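Local coordinates for protein Sf11-rnase (Nicotiana alata, PDB 1IOO) that cleaves RNA as a secreted T2-family ribonuclease of the style and takes part in gametophytic self-incompatibility, by which the plant discriminates self from non-self pollen, at residues T51-F55 with T79-K85; V144-N148 with S176-C180; N148-C153 with C180-C186. All blocks are in the same frame, centred on the assembly; numbering follows the deposited sequence.

Contact 1: residues T51-F55 with T79-K85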
loop_
_atom_site.group_PDB
_atom_site.type_symbol
_atom_site.label_atom_id
_atom_site.label_comp_id
_atom_site.label_asym_id
_atom_site.label_seq_id
_atom_site.Cartn_x
_atom_site.Cartn_y
_atom_site.Cartn_z
ATOM N N THR A 51 4.451 21.516 -3.968
ATOM C CA THR A 51 3.242 21.887 -4.690
ATOM C C THR A 51 2.720 20.711 -5.498
ATOM O O THR A 51 3.486 20.003 -6.148
ATOM C CB THR A 51 3.475 23.079 -5.646
ATOM O OG1 THR A 51 4.647 22.845 -6.438
ATOM C CG2 THR A 51 3.621 24.371 -4.859
ATOM N N TYR A 52 1.412 20.491 -5.436
ATOM C CA TYR A 52 0.799 19.390 -6.161
ATOM C C TYR A 52 0.119 19.880 -7.425
ATOM O O TYR A 52 -0.661 20.831 -7.394
ATOM C CB TYR A 52 -0.243 18.687 -5.287
ATOM C CG TYR A 52 -0.897 17.479 -5.944
ATOM C CD1 TYR A 52 -0.294 16.220 -5.896
ATOM C CD2 TYR A 52 -2.108 17.601 -6.622
ATOM C CE1 TYR A 52 -0.885 15.115 -6.504
ATOM C CE2 TYR A 52 -2.706 16.503 -7.233
ATOM C CZ TYR A 52 -2.091 15.267 -7.169
ATOM O OH TYR A 52 -2.678 14.182 -7.769
ATOM N N SER A 53 0.446 19.239 -8.542
ATOM C CA SER A 53 -0.172 19.538 -9.820
ATOM C C SER A 53 -1.137 18.425 -10.185
ATOM O O SER A 53 -0.826 17.252 -10.002
ATOM C CB SER A 53 0.896 19.670 -10.904
ATOM O OG SER A 53 1.802 20.706 -10.577
ATOM N N TYR A 54 -2.315 18.783 -10.679
ATOM C CA TYR A 54 -3.309 17.778 -11.004
ATOM C C TYR A 54 -2.931 16.982 -12.247
ATOM O O TYR A 54 -2.607 17.544 -13.293
ATOM C CB TYR A 54 -4.690 18.435 -11.130
ATOM C CG TYR A 54 -5.115 19.081 -9.825
ATOM C CD1 TYR A 54 -4.684 20.366 -9.484
ATOM C CD2 TYR A 54 -5.877 18.377 -8.892
ATOM C CE1 TYR A 54 -5.000 20.933 -8.244
ATOM C CE2 TYR A 54 -6.195 18.933 -7.649
ATOM C CZ TYR A 54 -5.753 20.209 -7.333
ATOM O OH TYR A 54 -6.055 20.757 -6.105
ATOM N N PHE A 55 -2.956 15.660 -12.109
ATOM C CA PHE A 55 -2.625 14.757 -13.205
ATOM C C PHE A 55 -3.731 14.719 -14.258
ATOM O O PHE A 55 -4.904 14.964 -13.968
ATOM C CB PHE A 55 -2.409 13.333 -12.683
ATOM C CG PHE A 55 -1.149 13.160 -11.872
ATOM C CD1 PHE A 55 -1.213 12.802 -10.525
ATOM C CD2 PHE A 55 0.103 13.311 -12.465
ATOM C CE1 PHE A 55 -0.050 12.593 -9.779
ATOM C CE2 PHE A 55 1.271 13.106 -11.728
ATOM C CZ PHE A 55 1.193 12.744 -10.383
ATOM N N THR A 79 -10.934 14.513 -10.663
ATOM C CA THR A 79 -10.845 15.960 -10.808
ATOM C C THR A 79 -10.041 16.625 -9.690
ATOM O O THR A 79 -9.093 17.365 -9.962
ATOM C CB THR A 79 -12.254 16.602 -10.837
ATOM O OG1 THR A 79 -13.008 16.046 -11.922
ATOM C CG2 THR A 79 -12.148 18.109 -11.033
ATOM N N GLU A 80 -10.405 16.357 -8.439
ATOM C CA GLU A 80 -9.756 17.024 -7.312
ATOM C C GLU A 80 -8.617 16.205 -6.703
ATOM O O GLU A 80 -7.838 16.731 -5.907
ATOM C CB GLU A 80 -10.796 17.403 -6.260
ATOM C CG GLU A 80 -11.938 18.256 -6.811
ATOM C CD GLU A 80 -11.460 19.415 -7.673
ATOM O OE1 GLU A 80 -10.463 20.066 -7.305
ATOM O OE2 GLU A 80 -12.088 19.681 -8.718
ATOM N N GLN A 81 -8.541 14.920 -7.047
ATOM C CA GLN A 81 -7.436 14.052 -6.607
ATOM C C GLN A 81 -7.057 14.288 -5.129
ATOM O O GLN A 81 -5.882 14.448 -4.787
ATOM C CB GLN A 81 -6.245 14.335 -7.538
ATOM C CG GLN A 81 -6.653 14.168 -9.013
ATOM C CD GLN A 81 -5.611 14.577 -10.030
ATOM O OE1 GLN A 81 -4.422 14.692 -9.733
ATOM N NE2 GLN A 81 -6.063 14.786 -11.262
ATOM N N PRO A 82 -8.038 14.210 -4.226
ATOM C CA PRO A 82 -7.798 14.440 -2.799
ATOM C C PRO A 82 -6.801 13.513 -2.108
ATOM O O PRO A 82 -5.972 13.969 -1.319
ATOM C CB PRO A 82 -9.197 14.349 -2.200
ATOM C CG PRO A 82 -9.870 13.350 -3.081
ATOM C CD PRO A 82 -9.420 13.752 -4.463
ATOM N N SER A 83 -6.878 12.217 -2.384
ATOM C CA SER A 83 -5.995 11.273 -1.715
ATOM C C SER A 83 -4.587 11.315 -2.270
ATOM O O SER A 83 -3.623 11.225 -1.512
ATOM C CB SER A 83 -6.566 9.860 -1.775
ATOM O OG SER A 83 -7.802 9.833 -1.088
ATOM N N TRP A 84 -4.456 11.439 -3.588
ATOM C CA TRP A 84 -3.133 11.531 -4.180
ATOM C C TRP A 84 -2.416 12.773 -3.673
ATOM O O TRP A 84 -1.230 12.724 -3.346
ATOM C CB TRP A 84 -3.213 11.551 -5.709
ATOM C CG TRP A 84 -3.861 10.323 -6.262
ATOM C CD1 TRP A 84 -3.868 9.070 -5.694
ATOM C CD2 TRP A 84 -4.642 10.221 -7.463
ATOM N NE1 TRP A 84 -4.616 8.211 -6.462
ATOM C CE2 TRP A 84 -5.100 8.886 -7.550
ATOM C CE3 TRP A 84 -5.003 11.128 -8.471
ATOM C CZ2 TRP A 84 -5.904 8.434 -8.603
ATOM C CZ3 TRP A 84 -5.808 10.676 -9.524
ATOM C CH2 TRP A 84 -6.247 9.340 -9.575
ATOM N N LYS A 85 -3.147 13.884 -3.591
ATOM C CA LYS A 85 -2.569 15.125 -3.095
ATOM C C LYS A 85 -2.126 14.979 -1.642
ATOM O O LYS A 85 -1.018 15.362 -1.280
ATOM C CB LYS A 85 -3.568 16.287 -3.192
ATOM C CG LYS A 85 -2.981 17.599 -2.657
ATOM C CD LYS A 85 -4.022 18.698 -2.478
ATOM C CE LYS A 85 -4.568 19.191 -3.791
ATOM N NZ LYS A 85 -5.417 20.394 -3.549
#

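Contact 2: residues V144-N148 with S176-C180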
loop_
_atom_site.group_PDB
_atom_site.type_symbol
_atom_site.label_atom_id
_atom_site.label_comp_id
_atom_site.label_asym_id
_atom_site.label_seq_id
_atom_site.Cartn_x
_atom_site.Cartn_y
_atom_site.Cartn_z
ATOM N N VAL A 144 8.398 -13.080 -2.835
ATOM C CA VAL A 144 8.543 -12.049 -3.856
ATOM C C VAL A 144 9.140 -10.765 -3.280
ATOM O O VAL A 144 9.773 -9.991 -4.003
ATOM C CB VAL A 144 7.200 -11.733 -4.565
ATOM C CG1 VAL A 144 6.722 -12.955 -5.338
ATOM C CG2 VAL A 144 6.156 -11.295 -3.558
ATOM N N SER A 145 8.943 -10.527 -1.987
ATOM C CA SER A 145 9.518 -9.334 -1.368
ATOM C C SER A 145 10.999 -9.547 -1.054
ATOM O O SER A 145 11.750 -8.582 -0.895
ATOM C CB SER A 145 8.750 -8.939 -0.094
ATOM O OG SER A 145 8.892 -9.896 0.938
ATOM N N GLN A 146 11.411 -10.815 -1.001
ATOM C CA GLN A 146 12.804 -11.200 -0.712
ATOM C C GLN A 146 13.157 -10.898 0.730
ATOM O O GLN A 146 13.563 -11.784 1.488
ATOM C CB GLN A 146 13.773 -10.493 -1.668
ATOM C CG GLN A 146 13.671 -11.009 -3.094
ATOM C CD GLN A 146 14.689 -10.397 -4.039
ATOM O OE1 GLN A 146 15.758 -9.941 -3.625
ATOM N NE2 GLN A 146 14.370 -10.412 -5.328
ATOM N N GLU A 147 13.037 -9.631 1.102
ATOM C CA GLU A 147 13.237 -9.241 2.476
ATOM C C GLU A 147 11.897 -9.268 3.197
ATOM O O GLU A 147 10.852 -9.381 2.556
ATOM C CB GLU A 147 13.889 -7.857 2.555
ATOM C CG GLU A 147 15.266 -7.790 1.870
ATOM C CD GLU A 147 16.286 -8.784 2.432
ATOM O OE1 GLU A 147 17.033 -9.381 1.623
ATOM O OE2 GLU A 147 16.356 -8.961 3.672
ATOM N N ASN A 148 11.919 -9.165 4.519
ATOM C CA ASN A 148 10.688 -9.247 5.300
ATOM C C ASN A 148 9.664 -8.194 4.910
ATOM O O ASN A 148 9.954 -6.997 4.894
ATOM C CB ASN A 148 10.974 -9.096 6.794
ATOM C CG ASN A 148 11.676 -10.295 7.374
ATOM O OD1 ASN A 148 11.729 -11.353 6.751
ATOM N ND2 ASN A 148 12.211 -10.146 8.580
ATOM N N SER A 176 16.871 -1.850 -4.808
ATOM C CA SER A 176 17.026 -3.097 -4.060
ATOM C C SER A 176 15.939 -3.253 -2.998
ATOM O O SER A 176 15.256 -2.292 -2.643
ATOM C CB SER A 176 18.390 -3.137 -3.371
ATOM O OG SER A 176 19.444 -2.946 -4.298
ATOM N N MET A 177 15.792 -4.472 -2.488
ATOM C CA MET A 177 14.809 -4.748 -1.451
ATOM C C MET A 177 15.349 -4.369 -0.074
ATOM O O MET A 177 16.558 -4.229 0.119
ATOM C CB MET A 177 14.426 -6.229 -1.458
ATOM C CG MET A 177 13.823 -6.693 -2.770
ATOM S SD MET A 177 12.393 -5.692 -3.226
ATOM C CE MET A 177 11.493 -6.829 -4.232
ATOM N N PHE A 178 14.439 -4.193 0.879
ATOM C CA PHE A 178 14.807 -3.824 2.240
ATOM C C PHE A 178 13.820 -4.418 3.236
ATOM O O PHE A 178 12.635 -4.566 2.933
ATOM C CB PHE A 178 14.833 -2.297 2.387
ATOM C CG PHE A 178 15.650 -1.810 3.553
ATOM C CD1 PHE A 178 17.043 -1.834 3.499
ATOM C CD2 PHE A 178 15.031 -1.334 4.705
ATOM C CE1 PHE A 178 17.810 -1.391 4.576
ATOM C CE2 PHE A 178 15.789 -0.888 5.793
ATOM C CZ PHE A 178 17.183 -0.916 5.726
ATOM N N ARG A 179 14.311 -4.759 4.423
ATOM C CA ARG A 179 13.476 -5.357 5.460
ATOM C C ARG A 179 12.533 -4.328 6.075
ATOM O O ARG A 179 12.969 -3.310 6.612
ATOM C CB ARG A 179 14.357 -5.965 6.563
ATOM C CG ARG A 179 13.615 -6.886 7.529
ATOM C CD ARG A 179 14.496 -7.390 8.672
ATOM N NE ARG A 179 14.856 -6.336 9.620
ATOM C CZ ARG A 179 16.060 -5.778 9.703
ATOM N NH1 ARG A 179 17.035 -6.173 8.895
ATOM N NH2 ARG A 179 16.292 -4.824 10.594
ATOM N N CYS A 180 11.236 -4.598 5.996
ATOM C CA CYS A 180 10.246 -3.702 6.571
ATOM C C CYS A 180 10.136 -3.891 8.075
ATOM O O CYS A 180 10.224 -5.015 8.573
ATOM C CB CYS A 180 8.855 -4.013 6.052
ATOM S SG CYS A 180 8.380 -3.517 4.381
HETATM O O HOH W 1 9.744 -5.887 2.201
#

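Contact 3: residues N148-C153 with C180-C186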
loop_
_atom_site.group_PDB
_atom_site.type_symbol
_atom_site.label_atom_id
_atom_site.label_comp_id
_atom_site.label_asym_id
_atom_site.label_seq_id
_atom_site.Cartn_x
_atom_site.Cartn_y
_atom_site.Cartn_z
ATOM N N ASN A 148 11.919 -9.165 4.519
ATOM C CA ASN A 148 10.688 -9.247 5.300
ATOM C C ASN A 148 9.664 -8.194 4.910
ATOM O O ASN A 148 9.954 -6.997 4.894
ATOM C CB ASN A 148 10.974 -9.096 6.794
ATOM C CG ASN A 148 11.676 -10.295 7.374
ATOM O OD1 ASN A 148 11.729 -11.353 6.751
ATOM N ND2 ASN A 148 12.211 -10.146 8.580
ATOM N N PRO A 149 8.441 -8.638 4.586
ATOM C CA PRO A 149 7.366 -7.720 4.223
ATOM C C PRO A 149 6.648 -7.385 5.523
ATOM O O PRO A 149 6.956 -7.970 6.560
ATOM C CB PRO A 149 6.488 -8.570 3.322
ATOM C CG PRO A 149 6.558 -9.926 4.018
ATOM C CD PRO A 149 8.043 -10.042 4.345
ATOM N N ASP A 150 5.723 -6.433 5.490
ATOM C CA ASP A 150 4.947 -6.139 6.683
ATOM C C ASP A 150 3.487 -6.462 6.449
ATOM O O ASP A 150 2.817 -5.810 5.651
ATOM C CB ASP A 150 5.094 -4.679 7.135
ATOM C CG ASP A 150 4.471 -4.430 8.515
ATOM O OD1 ASP A 150 4.525 -5.344 9.368
ATOM O OD2 ASP A 150 3.942 -3.323 8.758
ATOM N N ILE A 151 3.014 -7.518 7.102
ATOM C CA ILE A 151 1.619 -7.916 6.995
ATOM C C ILE A 151 0.792 -7.151 8.020
ATOM O O ILE A 151 0.986 -7.312 9.223
ATOM C CB ILE A 151 1.469 -9.430 7.235
ATOM C CG1 ILE A 151 2.451 -10.204 6.342
ATOM C CG2 ILE A 151 0.036 -9.860 6.972
ATOM C CD1 ILE A 151 2.371 -9.848 4.871
ATOM N N LYS A 152 -0.108 -6.300 7.541
ATOM C CA LYS A 152 -0.905 -5.460 8.427
ATOM C C LYS A 152 -2.333 -5.961 8.547
ATOM O O LYS A 152 -2.997 -6.227 7.548
ATOM C CB LYS A 152 -0.882 -4.020 7.907
ATOM C CG LYS A 152 0.534 -3.484 7.710
ATOM C CD LYS A 152 0.527 -2.081 7.139
ATOM C CE LYS A 152 1.942 -1.581 6.893
ATOM N NZ LYS A 152 1.922 -0.177 6.405
ATOM N N CYS A 153 -2.811 -6.076 9.780
ATOM C CA CYS A 153 -4.161 -6.551 10.005
ATOM C C CYS A 153 -5.040 -5.488 10.609
ATOM O O CYS A 153 -4.571 -4.511 11.196
ATOM C CB CYS A 153 -4.179 -7.750 10.951
ATOM S SG CYS A 153 -3.470 -9.272 10.268
ATOM N N CYS A 180 11.236 -4.598 5.996
ATOM C CA CYS A 180 10.246 -3.702 6.571
ATOM C C CYS A 180 10.136 -3.891 8.075
ATOM O O CYS A 180 10.224 -5.015 8.573
ATOM C CB CYS A 180 8.855 -4.013 6.052
ATOM S SG CYS A 180 8.380 -3.517 4.381
ATOM N N PRO A 181 9.956 -2.796 8.821
ATOM C CA PRO A 181 9.816 -3.005 10.261
ATOM C C PRO A 181 8.499 -3.758 10.463
ATOM O O PRO A 181 7.553 -3.572 9.691
ATOM C CB PRO A 181 9.756 -1.583 10.808
ATOM C CG PRO A 181 10.629 -0.819 9.855
ATOM C CD PRO A 181 10.202 -1.376 8.507
ATOM N N GLN A 182 8.443 -4.620 11.472
ATOM C CA GLN A 182 7.231 -5.395 11.737
ATOM C C GLN A 182 6.268 -4.625 12.634
ATOM O O GLN A 182 6.598 -4.287 13.770
ATOM C CB GLN A 182 7.611 -6.735 12.363
ATOM C CG GLN A 182 8.578 -7.530 11.500
ATOM C CD GLN A 182 7.967 -7.940 10.178
ATOM O OE1 GLN A 182 7.154 -8.861 10.124
ATOM N NE2 GLN A 182 8.345 -7.253 9.105
ATOM N N SER A 183 5.073 -4.357 12.115
ATOM C CA SER A 183 4.061 -3.590 12.842
ATOM C C SER A 183 3.403 -4.414 13.949
ATOM O O SER A 183 2.815 -3.858 14.875
ATOM C CB SER A 183 2.987 -3.085 11.874
ATOM O OG SER A 183 2.257 -4.160 11.308
ATOM N N ASP A 184 3.494 -5.735 13.842
ATOM C CA ASP A 184 2.912 -6.632 14.838
ATOM C C ASP A 184 1.463 -6.240 15.164
ATOM O O ASP A 184 1.072 -6.183 16.330
ATOM C CB ASP A 184 3.774 -6.605 16.108
ATOM C CG ASP A 184 3.438 -7.729 17.070
ATOM O OD1 ASP A 184 3.339 -8.891 16.618
ATOM O OD2 ASP A 184 3.288 -7.452 18.280
ATOM N N THR A 185 0.677 -5.983 14.121
ATOM C CA THR A 185 -0.724 -5.584 14.276
ATOM C C THR A 185 -1.661 -6.782 14.162
ATOM O O THR A 185 -2.861 -6.669 14.421
ATOM C CB THR A 185 -1.144 -4.579 13.191
ATOM O OG1 THR A 185 -0.996 -5.184 11.899
ATOM C CG2 THR A 185 -0.286 -3.328 13.262
ATOM N N CYS A 186 -1.115 -7.927 13.770
ATOM C CA CYS A 186 -1.915 -9.132 13.613
ATOM C C CYS A 186 -1.833 -10.024 14.836
ATOM O O CYS A 186 -0.742 -10.363 15.298
ATOM C CB CYS A 186 -1.440 -9.959 12.415
ATOM S SG CYS A 186 -1.517 -9.138 10.795
HETATM O O HOH W 2 4.603 -8.123 9.555
HETATM O O HOH W 3 6.355 -1.311 8.554
HETATM O O HOH W 4 1.282 -8.044 12.265
#

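Contact 1: residues T51-F55 with T79-K85
T79 and E80, the last turn of helix 74-80 in this RNase T2 fold, present their carbonyls to Y54 of the loop leading into helix 57-66. E80 O lies at the ring edge, 3.3 Å from Y54 CE2. Q81 interrupts the helical path with positive phi and occupies the N-cap position of helix 82-92. Its extended side chain crosses to the loop with the amide nearly at right angles to the Y52 ring. Y52 OH donates to Q81 OE1 (2.7 Å) and F55 N to the same oxygen (3.0 Å), both in the carbonyl plane. Q81 NE2 returns a bond to F55 O (2.9 Å) and another to R78 O, so four bonds fix the flip of the amide. S83 N and W84 N both bond Q69 OE1, linking this helix start to a residue that probably binds the RNA 3'-phosphate. W84 CB packs 3.4 Å from Y52 OH, while NE1 binds W67 O. K85 meets two tyrosines. The Y52 ring, with CG anti to its backbone nitrogen (chi1 -177°), turns one face to K85 CA, 3.8 Å from its centroid, in a CH-pi contact. The lysine chain then bends at chi3 (-68°), bringing K85 NZ to donate to Y54 OH at 2.7 Å.

Contact 2: residues V144-N148 with S176-C180
M177 and S145 touch where the C-terminal end of helix 134-145 meets the short, weakly bonded strand 177-178 at the margin of the antiparallel sheet of this RNase T2 fold. The methionine chain, bent at chi2 (-56°), curls round the end of the helix: M177 CG rests 3.4 Å from S145 O and M177 CE 3.6 Å from V144 O, with the aliphatic E147 CG against M177 CB. Q146, with positive phi, ends the helix and crosses the methionine at about a right angle. E147 CB then packs on the F178 backbone, 3.5 Å from F178 C. One residue on, N148 and R179 run side by side in the same direction, with N148 CB 3.5 Å from R179 CG and the amide and guanidinium planes steeply inclined. Just past R179, C180 N donates to N148 O at 2.9 Å. A water lies within hydrogen-bonding distance of N148 O and F178 O, though it cannot serve all the acceptors around it at once.

Further out, K142 NZ binds N148 OD1. F178 pairs with C169 by backbone bonds, and just beyond the strand C180 is joined to C169 by a disulfide; F115 and F170 also touch M177. Within the turn S145 OG bonds I141 O weakly and donates to E147 O (2.6 Å), sitting almost on the extension of the carbonyl bond (C=O...donor angle 170°).

Contact 3: residues N148-C153 with C180-C186
Strand 150-154 of the antiparallel sheet has strand 162-170 along one side, where D150 and K152 make the backbone bonds; along its other side runs the loop 180-186, joined to it by scattered backbone and side-chain bonds, waters and a disulfide, without a regular ladder. Just beyond the C180-N148 bond, the bent side chain of Q182 turns its NE2 back between two carbonyls. Q182 NE2 donates to P149 O at 3.0 Å, almost straight but from above the carbonyl plane, and also to C180 O in its own loop.

With chi1 at -170°, D150 directs its carboxylate to S183 of the loop. S183 N donates to D150 OD1 at 3.0 Å, nearly linear, meeting the oxygen from above the carboxylate plane. S183 OG lies 3.2 Å from both D150 OD1 and OD2, and which oxygen takes its proton is not settled. A water bridges D150 OD1, I151 N and Q182 OE1; another links I151 O to C186 N.

Farther along, T185 OG1 accepts from C153 N at 2.9 Å, and C153 SG is bonded to C186 SG at 2.0 Å with a chi3 of 90°, the relaxed value for a disulfide. I151 CG2 packs against the sulfur of C186. K152 NZ bonds Q6 OE1, and its side chain is about 6 Å from that of the catalytic H32. Polar groups of the strand thus meet side chains, a backbone N-H and waters of the loop, and the covalent bond pins an otherwise irregular segment; the several donors round D150 would be expected to stabilise its charged form.

Contacts 2 and 3 share N148 and C180 and follow one another along the same two chain paths, from the end of helix 134-145 onto strand 150-154, with their centres 12 Å apart. Contact 1 lies across the chain centre, among helices, its centre 30 Å from that of contact 2 and 29 Å from that of contact 3. All three are partly buried, yet contact 1 is the most peripheral and contact 3 the nearest to the middle of the molecule. Their chemistry differs accordingly: contact 1 relies on aromatic rings, one buried amide and a lysine-tyrosine bond, contact 2 on chain packing around a single direct hydrogen bond, and contact 3 on polar side chains, bridging waters and a disulfide beside the sheet.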